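Local coordinates for Tle cognate immunity protein 4 C-terminal domain-containing protein (Pseudomonas aeruginosa PAO1, PDB 4R1D) that binds the lipase effector Tle4 of the H2 type VI secretion system and probably neutralises it, protecting the producing cell from its own toxin, at residues 11-16 and 158-163; 48-53 and 69-74; 208-213 and 279-284. All coordinates share one frame; numbering follows the deposited sequence.

Contact 1 lies near the middle of the chain and is buried, whereas contact 2 is partly buried and contact 3 is a surface contact; these two sit on opposite sides of the chain's centre, their own centres about 53 Å apart. Contact 1 joins the hairpin turn at 11-16, in the N-terminal region, to the start of strand 162-169 in the C-terminal region, through a two-bond salt bridge. The two outlying contacts each set a strand against a helix. In contact 2 the opposite charges on 48-53 and 69-74 are joined through water; in contact 3 a leucine of 208-213 rests on an aspartate of 279-284, whose charge is answered by an arginine from another strand.

Contact 1. Residues 11-16 and 158-163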
loop_
_atom_site.group_PDB
_atom_site.type_symbol
_atom_site.label_atom_id
_atom_site.label_comp_id
_atom_site.label_asym_id
_atom_site.label_seq_id
_atom_site.Cartn_x
_atom_site.Cartn_y
_atom_site.Cartn_z
ATOM N N PHE B 11 8.929 11.073 24.903
ATOM C CA PHE B 11 8.226 10.195 23.972
ATOM C C PHE B 11 8.372 8.762 24.489
ATOM O O PHE B 11 9.486 8.257 24.628
ATOM C CB PHE B 11 8.804 10.310 22.556
ATOM C CG PHE B 11 8.705 11.691 21.958
ATOM C CD1 PHE B 11 7.471 12.314 21.799
ATOM C CD2 PHE B 11 9.847 12.352 21.530
ATOM C CE1 PHE B 11 7.383 13.589 21.239
ATOM C CE2 PHE B 11 9.772 13.624 20.967
ATOM C CZ PHE B 11 8.538 14.241 20.820
ATOM N N GLY B 12 7.262 8.123 24.824
ATOM C CA GLY B 12 7.331 6.761 25.336
ATOM C C GLY B 12 8.198 6.720 26.583
ATOM O O GLY B 12 7.949 7.475 27.531
ATOM N N ARG B 13 9.221 5.864 26.583
ATOM C CA ARG B 13 10.105 5.728 27.745
ATOM C C ARG B 13 11.294 6.669 27.667
ATOM O O ARG B 13 12.141 6.672 28.562
ATOM C CB ARG B 13 10.634 4.284 27.872
ATOM C CG ARG B 13 9.556 3.205 27.886
ATOM C CD ARG B 13 8.883 3.039 29.251
ATOM N NE ARG B 13 7.642 2.261 29.163
ATOM C CZ ARG B 13 6.919 1.876 30.213
ATOM N NH1 ARG B 13 7.327 2.174 31.444
ATOM N NH2 ARG B 13 5.793 1.191 30.041
ATOM N N PHE B 14 11.355 7.472 26.608
ATOM C CA PHE B 14 12.576 8.208 26.289
ATOM C C PHE B 14 12.449 9.727 26.339
ATOM O O PHE B 14 11.350 10.270 26.342
ATOM C CB PHE B 14 13.122 7.752 24.924
ATOM C CG PHE B 14 13.699 6.361 24.958
ATOM C CD1 PHE B 14 15.071 6.168 25.063
ATOM C CD2 PHE B 14 12.866 5.253 24.943
ATOM C CE1 PHE B 14 15.602 4.898 25.130
ATOM C CE2 PHE B 14 13.395 3.969 25.014
ATOM C CZ PHE B 14 14.760 3.795 25.106
ATOM N N LEU B 15 13.599 10.391 26.376
ATOM C CA LEU B 15 13.689 11.845 26.225
ATOM C C LEU B 15 14.561 12.170 25.015
ATOM O O LEU B 15 15.461 11.404 24.670
ATOM C CB LEU B 15 14.354 12.472 27.463
ATOM C CG LEU B 15 13.735 12.217 28.834
ATOM C CD1 LEU B 15 14.637 12.811 29.917
ATOM C CD2 LEU B 15 12.344 12.809 28.912
ATOM N N ILE B 16 14.307 13.318 24.393
ATOM C CA ILE B 16 15.126 13.806 23.300
ATOM C C ILE B 16 14.996 15.322 23.259
ATOM O O ILE B 16 13.945 15.859 23.601
ATOM C CB ILE B 16 14.676 13.209 21.942
ATOM C CG1 ILE B 16 15.731 13.473 20.867
ATOM C CG2 ILE B 16 13.307 13.761 21.526
ATOM C CD1 ILE B 16 15.429 12.780 19.525
ATOM N N SER B 158 5.603 -2.685 33.992
ATOM C CA SER B 158 5.316 -4.051 33.592
ATOM C C SER B 158 5.364 -4.109 32.077
ATOM O O SER B 158 4.889 -3.198 31.399
ATOM C CB SER B 158 3.935 -4.479 34.081
ATOM O OG SER B 158 3.856 -4.399 35.494
ATOM N N PHE B 159 5.936 -5.177 31.538
ATOM C CA PHE B 159 6.078 -5.259 30.092
ATOM C C PHE B 159 4.739 -5.201 29.365
ATOM O O PHE B 159 3.763 -5.820 29.781
ATOM C CB PHE B 159 6.835 -6.516 29.667
ATOM C CG PHE B 159 7.007 -6.609 28.190
ATOM C CD1 PHE B 159 7.996 -5.873 27.561
ATOM C CD2 PHE B 159 6.146 -7.372 27.420
ATOM C CE1 PHE B 159 8.144 -5.917 26.188
ATOM C CE2 PHE B 159 6.286 -7.425 26.045
ATOM C CZ PHE B 159 7.291 -6.697 25.428
ATOM N N GLN B 160 4.704 -4.442 28.273
ATOM C CA GLN B 160 3.580 -4.442 27.342
ATOM C C GLN B 160 4.165 -4.094 25.980
ATOM O O GLN B 160 5.229 -3.471 25.912
ATOM C CB GLN B 160 2.550 -3.388 27.741
ATOM C CG GLN B 160 3.159 -2.013 27.906
ATOM C CD GLN B 160 2.163 -0.965 28.364
ATOM O OE1 GLN B 160 1.079 -1.285 28.849
ATOM N NE2 GLN B 160 2.528 0.302 28.201
ATOM N N VAL B 161 3.504 -4.498 24.897
ATOM C CA VAL B 161 3.958 -4.078 23.573
ATOM C C VAL B 161 3.603 -2.598 23.395
ATOM O O VAL B 161 2.438 -2.216 23.509
ATOM C CB VAL B 161 3.315 -4.894 22.446
ATOM C CG1 VAL B 161 3.602 -4.254 21.095
ATOM C CG2 VAL B 161 3.794 -6.345 22.476
ATOM N N GLU B 162 4.615 -1.780 23.115
ATOM C CA GLU B 162 4.444 -0.334 23.062
ATOM C C GLU B 162 5.406 0.244 22.036
ATOM O O GLU B 162 6.502 -0.274 21.832
ATOM C CB GLU B 162 4.667 0.300 24.458
ATOM C CG GLU B 162 6.033 0.047 25.053
ATOM C CD GLU B 162 6.195 0.647 26.443
ATOM O OE1 GLU B 162 5.189 0.712 27.184
ATOM O OE2 GLU B 162 7.330 1.058 26.778
ATOM N N ARG B 163 4.990 1.322 21.385
ATOM C CA ARG B 163 5.754 1.866 20.279
ATOM C C ARG B 163 5.371 3.316 20.102
ATOM O O ARG B 163 4.236 3.701 20.389
ATOM C CB ARG B 163 5.444 1.066 18.991
ATOM C CG ARG B 163 5.922 1.725 17.689
ATOM C CD ARG B 163 5.896 0.734 16.520
ATOM N NE ARG B 163 4.551 0.275 16.154
ATOM C CZ ARG B 163 3.786 0.873 15.244
ATOM N NH1 ARG B 163 4.213 1.974 14.621
ATOM N NH2 ARG B 163 2.596 0.374 14.952
HETATM O O HOH W 1 4.288 -0.531 31.859
#
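A type II' turn from Phe11 to Phe14 carries Arg13 at its third position and sends that side chain across to Glu162, the first residue of strand 162-169. This is a tight beta hairpin between strands 7-11 and 14-18, closed by paired backbone bonds: Phe11 N gives to Phe14 O at 2.9 Å and Phe14 N to Phe11 O at 2.8 Å. Gly12 takes the second turn position with the positive phi (58°) that a type II' turn has there.

Arg13 grips the Glu162 carboxylate side-on, with one nitrogen on each oxygen. Its NE reaches OE2 of Glu162 at 2.7 Å, tilted somewhat from the guanidinium plane, and its NH2 reaches OE1 of Glu162 at 3.0 Å, within that plane and nearly straight. Both oxygens use their syn lone pairs, and the two flat groups are close to coplanar, 26° apart. The bend at chi2 (-80°) swings CD and the guanidinium round to the carboxylate; CG of Arg13 itself also lies against OE2 of Glu162.

A second-shell residue fixes the acceptor. NE2 of Gln160 donates to OE1 of Glu162 at 2.9 Å, almost in line with the C-O bond, so that oxygen is held by two donors. Gln160 and Glu162 both place CG between backbone N and carbonyl carbon and run extended beyond it, which brings amide and carboxylate together. Phe147 of strand 146-149 touches both Arg13 and Glu162. The buried ion pair thus ties the N-terminal hairpin to the C-terminal region, while Arg163 next door bonds to Gln110 of the bound Tle4 chain. NH1 of Arg13 is taken by Gly156 O, and NH2 also donates to a water, 2.9 Å away, which in turn donates to Ser158 O at 2.8 Å.

Contact 2. Residues 48-53 and 69-74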
loop_
_atom_site.group_PDB
_atom_site.type_symbol
_atom_site.label_atom_id
_atom_site.label_comp_id
_atom_site.label_asym_id
_atom_site.label_seq_id
_atom_site.Cartn_x
_atom_site.Cartn_y
_atom_site.Cartn_z
ATOM N N ARG B 48 -20.106 11.266 21.208
ATOM C CA ARG B 48 -19.324 10.526 20.218
ATOM C C ARG B 48 -19.526 9.016 20.375
ATOM O O ARG B 48 -19.778 8.300 19.401
ATOM C CB ARG B 48 -17.834 10.860 20.371
ATOM C CG ARG B 48 -16.904 9.904 19.625
ATOM C CD ARG B 48 -15.460 10.026 20.113
ATOM N NE ARG B 48 -14.841 11.314 19.791
ATOM C CZ ARG B 48 -14.071 11.537 18.728
ATOM N NH1 ARG B 48 -13.828 10.566 17.850
ATOM N NH2 ARG B 48 -13.551 12.742 18.531
ATOM N N VAL B 49 -19.401 8.539 21.606
ATOM C CA VAL B 49 -19.526 7.109 21.891
ATOM C C VAL B 49 -20.948 6.593 21.673
ATOM O O VAL B 49 -21.145 5.530 21.074
ATOM C CB VAL B 49 -19.054 6.789 23.315
ATOM C CG1 VAL B 49 -19.385 5.347 23.689
ATOM C CG2 VAL B 49 -17.564 7.055 23.440
ATOM N N ASP B 50 -21.937 7.342 22.152
ATOM C CA ASP B 50 -23.334 6.958 21.952
ATOM C C ASP B 50 -23.668 6.937 20.471
ATOM O O ASP B 50 -24.397 6.066 20.008
ATOM C CB ASP B 50 -24.294 7.905 22.684
ATOM C CG ASP B 50 -24.278 7.717 24.188
ATOM O OD1 ASP B 50 -23.816 6.661 24.664
ATOM O OD2 ASP B 50 -24.745 8.631 24.900
ATOM N N ARG B 51 -23.141 7.909 19.729
ATOM C CA ARG B 51 -23.408 8.011 18.298
ATOM C C ARG B 51 -22.915 6.777 17.556
ATOM O O ARG B 51 -23.590 6.259 16.664
ATOM C CB ARG B 51 -22.721 9.245 17.716
ATOM C CG ARG B 51 -22.963 9.456 16.232
ATOM C CD ARG B 51 -21.984 10.480 15.657
ATOM N NE ARG B 51 -21.004 9.840 14.779
ATOM C CZ ARG B 51 -19.847 9.320 15.184
ATOM N NH1 ARG B 51 -19.495 9.363 16.467
ATOM N NH2 ARG B 51 -19.038 8.753 14.299
ATOM N N LEU B 52 -21.717 6.327 17.915
ATOM C CA LEU B 52 -21.114 5.160 17.288
ATOM C C LEU B 52 -21.853 3.885 17.643
ATOM O O LEU B 52 -22.044 3.018 16.790
ATOM C CB LEU B 52 -19.656 5.009 17.711
ATOM C CG LEU B 52 -18.609 5.628 16.796
ATOM C CD1 LEU B 52 -17.227 5.371 17.374
ATOM C CD2 LEU B 52 -18.739 5.044 15.386
ATOM N N GLU B 53 -22.226 3.747 18.912
ATOM C CA GLU B 53 -22.946 2.548 19.321
ATOM C C GLU B 53 -24.221 2.416 18.500
ATOM O O GLU B 53 -24.553 1.335 18.012
ATOM C CB GLU B 53 -23.271 2.550 20.817
ATOM C CG GLU B 53 -24.126 1.342 21.196
ATOM C CD GLU B 53 -24.543 1.322 22.643
ATOM O OE1 GLU B 53 -23.975 2.095 23.441
ATOM O OE2 GLU B 53 -25.445 0.523 22.978
ATOM N N LEU B 69 -22.030 -5.978 19.420
ATOM C CA LEU B 69 -22.060 -7.053 20.404
ATOM C C LEU B 69 -22.355 -6.544 21.816
ATOM O O LEU B 69 -23.303 -6.999 22.452
ATOM C CB LEU B 69 -20.761 -7.847 20.353
ATOM C CG LEU B 69 -20.624 -8.417 18.933
ATOM C CD1 LEU B 69 -19.232 -8.914 18.663
ATOM C CD2 LEU B 69 -21.661 -9.524 18.689
ATOM N N ARG B 70 -21.563 -5.595 22.303
ATOM C CA ARG B 70 -21.790 -5.067 23.644
ATOM C C ARG B 70 -20.975 -3.827 23.942
ATOM O O ARG B 70 -19.935 -3.580 23.330
ATOM C CB ARG B 70 -21.513 -6.136 24.717
ATOM C CG ARG B 70 -20.169 -6.845 24.594
ATOM C CD ARG B 70 -20.080 -8.042 25.549
ATOM N NE ARG B 70 -19.241 -9.113 25.003
ATOM C CZ ARG B 70 -19.657 -10.007 24.109
ATOM N NH1 ARG B 70 -20.906 -9.966 23.658
ATOM N NH2 ARG B 70 -18.832 -10.941 23.658
ATOM N N LYS B 71 -21.471 -3.041 24.888
ATOM C CA LYS B 71 -20.698 -1.959 25.462
ATOM C C LYS B 71 -20.134 -2.437 26.791
ATOM O O LYS B 71 -20.878 -2.909 27.656
ATOM C CB LYS B 71 -21.576 -0.732 25.661
ATOM C CG LYS B 71 -20.823 0.493 26.137
ATOM C CD LYS B 71 -21.767 1.674 26.269
ATOM C CE LYS B 71 -21.065 2.883 26.848
ATOM N NZ LYS B 71 -22.033 3.993 27.070
ATOM N N ILE B 72 -18.815 -2.337 26.940
ATOM C CA ILE B 72 -18.131 -2.827 28.122
ATOM C C ILE B 72 -17.663 -1.683 29.017
ATOM O O ILE B 72 -17.100 -0.697 28.539
ATOM C CB ILE B 72 -16.931 -3.727 27.738
ATOM C CG1 ILE B 72 -17.420 -4.945 26.940
ATOM C CG2 ILE B 72 -16.165 -4.172 28.976
ATOM C CD1 ILE B 72 -16.315 -5.713 26.243
ATOM N N ASP B 73 -17.899 -1.828 30.319
ATOM C CA ASP B 73 -17.465 -0.845 31.311
ATOM C C ASP B 73 -16.142 -1.295 31.926
ATOM O O ASP B 73 -16.090 -2.315 32.616
ATOM C CB ASP B 73 -18.547 -0.690 32.390
ATOM C CG ASP B 73 -18.187 0.345 33.452
ATOM O OD1 ASP B 73 -17.263 1.157 33.231
ATOM O OD2 ASP B 73 -18.844 0.354 34.515
ATOM N N PHE B 74 -15.067 -0.552 31.661
ATOM C CA PHE B 74 -13.735 -0.948 32.111
ATOM C C PHE B 74 -13.376 -0.388 33.483
ATOM O O PHE B 74 -12.229 -0.495 33.917
ATOM C CB PHE B 74 -12.657 -0.498 31.110
ATOM C CG PHE B 74 -12.794 -1.113 29.742
ATOM C CD1 PHE B 74 -12.753 -2.483 29.586
ATOM C CD2 PHE B 74 -12.937 -0.316 28.615
ATOM C CE1 PHE B 74 -12.868 -3.063 28.329
ATOM C CE2 PHE B 74 -13.052 -0.888 27.350
ATOM C CZ PHE B 74 -13.019 -2.258 27.207
HETATM O O HOH W 2 -22.672 4.383 24.164
#
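Lys71 of strand 68-73 meets Val49, Asp50 and Glu53 of helix 42-58 in a partly buried, water-mediated charge contact, at the edge of the antiparallel strands of the N-terminal region. The two short segments run nearly antiparallel, at 160°, with their axes 10.9 Å apart, a separation that a long side chain has to span.

Lys71 does so fully stretched, its CG anti to the backbone N (chi1 -175°) and every later torsion near 180°. Along the way its CD passes OE1 of Glu53 at 3.6 Å, the two side chains crossing at about a right angle, and its CE brushes the CG1 methyl of Val49 at 4.3 Å. The ammonium group makes no direct salt bridge with either acid: NZ of Lys71 stays 4.0 Å from OD1 of Asp50. One water joins the three charges instead, donating to OD1 of Asp50 (2.6 Å) and to OE1 of Glu53 (2.7 Å) while accepting from NZ of Lys71 (3.0 Å). The other carboxylate oxygen of Glu53, OE2, is held by a salt bridge to Arg57 one turn further along the helix.

Leu52 packs on Leu81, which Lys71 also touches. Just before Lys71, Leu69 and Arg70 both pair with Leu82 in a classic beta bulge. The whole is an alpha/beta layer in which helix 42-58 packs against one face of antiparallel strands, with the bulged edge strand 68-73 reaching over to it through Lys71.

Contact 3. Residues 208-213 and 279-284; sequences GMETLR and KSDKEA
CD1 of Leu212 stands over one face of the Asp281 carboxylate, 4.2 Å from CG of Asp281, while CD2 of Leu212 comes in obliquely on the same side, beyond the OD2 end, 3.6 Å from OD2 of Asp281. At the edge, almost in the carboxylate plane, OE1 of Glu210 lies 4.4 Å from OD2 of Asp281. Two like charges this close are reconciled by Arg237, whose NH2 forms salt bridges with both oxygens, while Tyr239 OH bonds to OD1 of Asp281. The acid is therefore held in place by strand 236-245, and the leucine methyls pack against it from the side of strand 209-214.

Leu212 and Asp281 cross at about a right angle. In Asp281 CG lies beside the backbone N (chi1 -68°), which carries the carboxylate off the first turn of helix 281-292 toward the strand; its negative charge near a helix N-terminus would probably be favourable. Ser280 is the N-cap of this helix, its OG accepting from Glu283 N at 3.0 Å. The Glu283 carboxylate turns back on Lys279 twice: OE1 takes the backbone N of Lys279 at 2.8 Å from above its plane, and OE2 uses its syn lone pair in a salt bridge with NZ of Lys279, also at 2.8 Å.

On the strand, Leu212 and Arg213 share Leu228 as partner in a classic beta bulge. Arg213 gives a second link to the same helix, a salt bridge to Asp289. Alternation along strand 209-214 divides its surroundings: Met209 and Thr211 pack on helix 191-205, whereas Glu210 and Leu212 face the start of helix 281-292, with Leu212 and Ala284 both resting on Phe241 of strand 236-245.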
loop_
_atom_site.group_PDB
_atom_site.type_symbol
_atom_site.label_atom_id
_atom_site.label_comp_id
_atom_site.label_asym_id
_atom_site.label_seq_id
_atom_site.Cartn_x
_atom_site.Cartn_y
_atom_site.Cartn_z
ATOM N N GLY B 208 27.686 10.706 -7.750
ATOM C CA GLY B 208 27.270 11.787 -6.876
ATOM C C GLY B 208 26.929 11.361 -5.457
ATOM O O GLY B 208 26.681 12.216 -4.607
ATOM N N MET B 209 26.899 10.049 -5.205
ATOM C CA MET B 209 26.628 9.513 -3.868
ATOM C C MET B 209 27.922 9.385 -3.076
ATOM O O MET B 209 28.965 9.050 -3.638
ATOM C CB MET B 209 25.965 8.129 -3.952
ATOM C CG MET B 209 24.466 8.140 -4.281
ATOM S SD MET B 209 23.452 8.986 -3.049
ATOM C CE MET B 209 23.498 10.646 -3.617
ATOM N N GLU B 210 27.859 9.641 -1.774
ATOM C CA GLU B 210 28.991 9.342 -0.910
ATOM C C GLU B 210 28.557 8.944 0.497
ATOM O O GLU B 210 27.487 9.333 0.967
ATOM C CB GLU B 210 29.961 10.522 -0.848
ATOM C CG GLU B 210 29.511 11.668 0.019
ATOM C CD GLU B 210 30.505 12.827 -0.007
ATOM O OE1 GLU B 210 30.208 13.839 -0.668
ATOM O OE2 GLU B 210 31.577 12.718 0.620
ATOM N N THR B 211 29.387 8.149 1.159
ATOM C CA THR B 211 29.153 7.834 2.554
ATOM C C THR B 211 29.894 8.849 3.411
ATOM O O THR B 211 31.104 9.007 3.283
ATOM C CB THR B 211 29.617 6.410 2.892
ATOM O OG1 THR B 211 28.794 5.471 2.187
ATOM C CG2 THR B 211 29.500 6.147 4.387
ATOM N N LEU B 212 29.169 9.546 4.276
ATOM C CA LEU B 212 29.802 10.517 5.169
ATOM C C LEU B 212 30.354 9.851 6.416
ATOM O O LEU B 212 31.337 10.316 6.992
ATOM C CB LEU B 212 28.829 11.631 5.571
ATOM C CG LEU B 212 28.243 12.495 4.451
ATOM C CD1 LEU B 212 27.295 13.547 5.008
ATOM C CD2 LEU B 212 29.353 13.148 3.637
ATOM N N ARG B 213 29.714 8.763 6.836
ATOM C CA ARG B 213 30.054 8.129 8.092
ATOM C C ARG B 213 29.420 6.753 8.191
ATOM O O ARG B 213 28.283 6.546 7.760
ATOM C CB ARG B 213 29.557 9.012 9.245
ATOM C CG ARG B 213 30.529 9.191 10.383
ATOM C CD ARG B 213 29.804 9.739 11.613
ATOM N NE ARG B 213 29.824 11.196 11.704
ATOM C CZ ARG B 213 29.056 11.889 12.544
ATOM N NH1 ARG B 213 28.195 11.255 13.332
ATOM N NH2 ARG B 213 29.134 13.215 12.588
ATOM N N LYS B 279 23.347 24.388 4.765
ATOM C CA LYS B 279 24.429 25.187 4.199
ATOM C C LYS B 279 25.608 24.309 3.799
ATOM O O LYS B 279 26.392 24.675 2.921
ATOM C CB LYS B 279 24.893 26.243 5.210
ATOM C CG LYS B 279 23.782 27.158 5.715
ATOM C CD LYS B 279 24.270 28.043 6.862
ATOM C CE LYS B 279 23.141 28.875 7.464
ATOM N NZ LYS B 279 22.134 28.044 8.194
ATOM N N SER B 280 25.733 23.150 4.443
ATOM C CA SER B 280 26.861 22.260 4.197
ATOM C C SER B 280 26.624 20.909 4.861
ATOM O O SER B 280 25.769 20.784 5.738
ATOM C CB SER B 280 28.134 22.868 4.786
ATOM O OG SER B 280 28.056 22.892 6.208
ATOM N N ASP B 281 27.393 19.905 4.459
ATOM C CA ASP B 281 27.343 18.615 5.131
ATOM C C ASP B 281 27.690 18.779 6.599
ATOM O O ASP B 281 27.128 18.104 7.463
ATOM C CB ASP B 281 28.313 17.633 4.493
ATOM C CG ASP B 281 27.898 17.230 3.096
ATOM O OD1 ASP B 281 26.808 17.639 2.661
ATOM O OD2 ASP B 281 28.661 16.485 2.449
ATOM N N LYS B 282 28.631 19.674 6.884
ATOM C CA LYS B 282 29.029 19.893 8.265
ATOM C C LYS B 282 27.842 20.364 9.091
ATOM O O LYS B 282 27.625 19.889 10.205
ATOM C CB LYS B 282 30.180 20.902 8.349
ATOM C CG LYS B 282 30.793 21.014 9.738
ATOM C CD LYS B 282 32.020 21.923 9.725
ATOM C CE LYS B 282 32.619 22.077 11.121
ATOM N NZ LYS B 282 31.647 22.694 12.064
ATOM N N GLU B 283 27.050 21.276 8.540
ATOM C CA GLU B 283 25.871 21.757 9.250
ATOM C C GLU B 283 24.849 20.635 9.494
ATOM O O GLU B 283 24.289 20.533 10.579
ATOM C CB GLU B 283 25.211 22.912 8.498
ATOM C CG GLU B 283 23.995 23.477 9.216
ATOM C CD GLU B 283 23.370 24.651 8.489
ATOM O OE1 GLU B 283 22.696 24.437 7.461
ATOM O OE2 GLU B 283 23.550 25.795 8.954
ATOM N N ALA B 284 24.611 19.802 8.483
ATOM C CA ALA B 284 23.700 18.667 8.633
ATOM C C ALA B 284 24.168 17.678 9.704
ATOM O O ALA B 284 23.372 17.199 10.516
ATOM C CB ALA B 284 23.509 17.957 7.294
#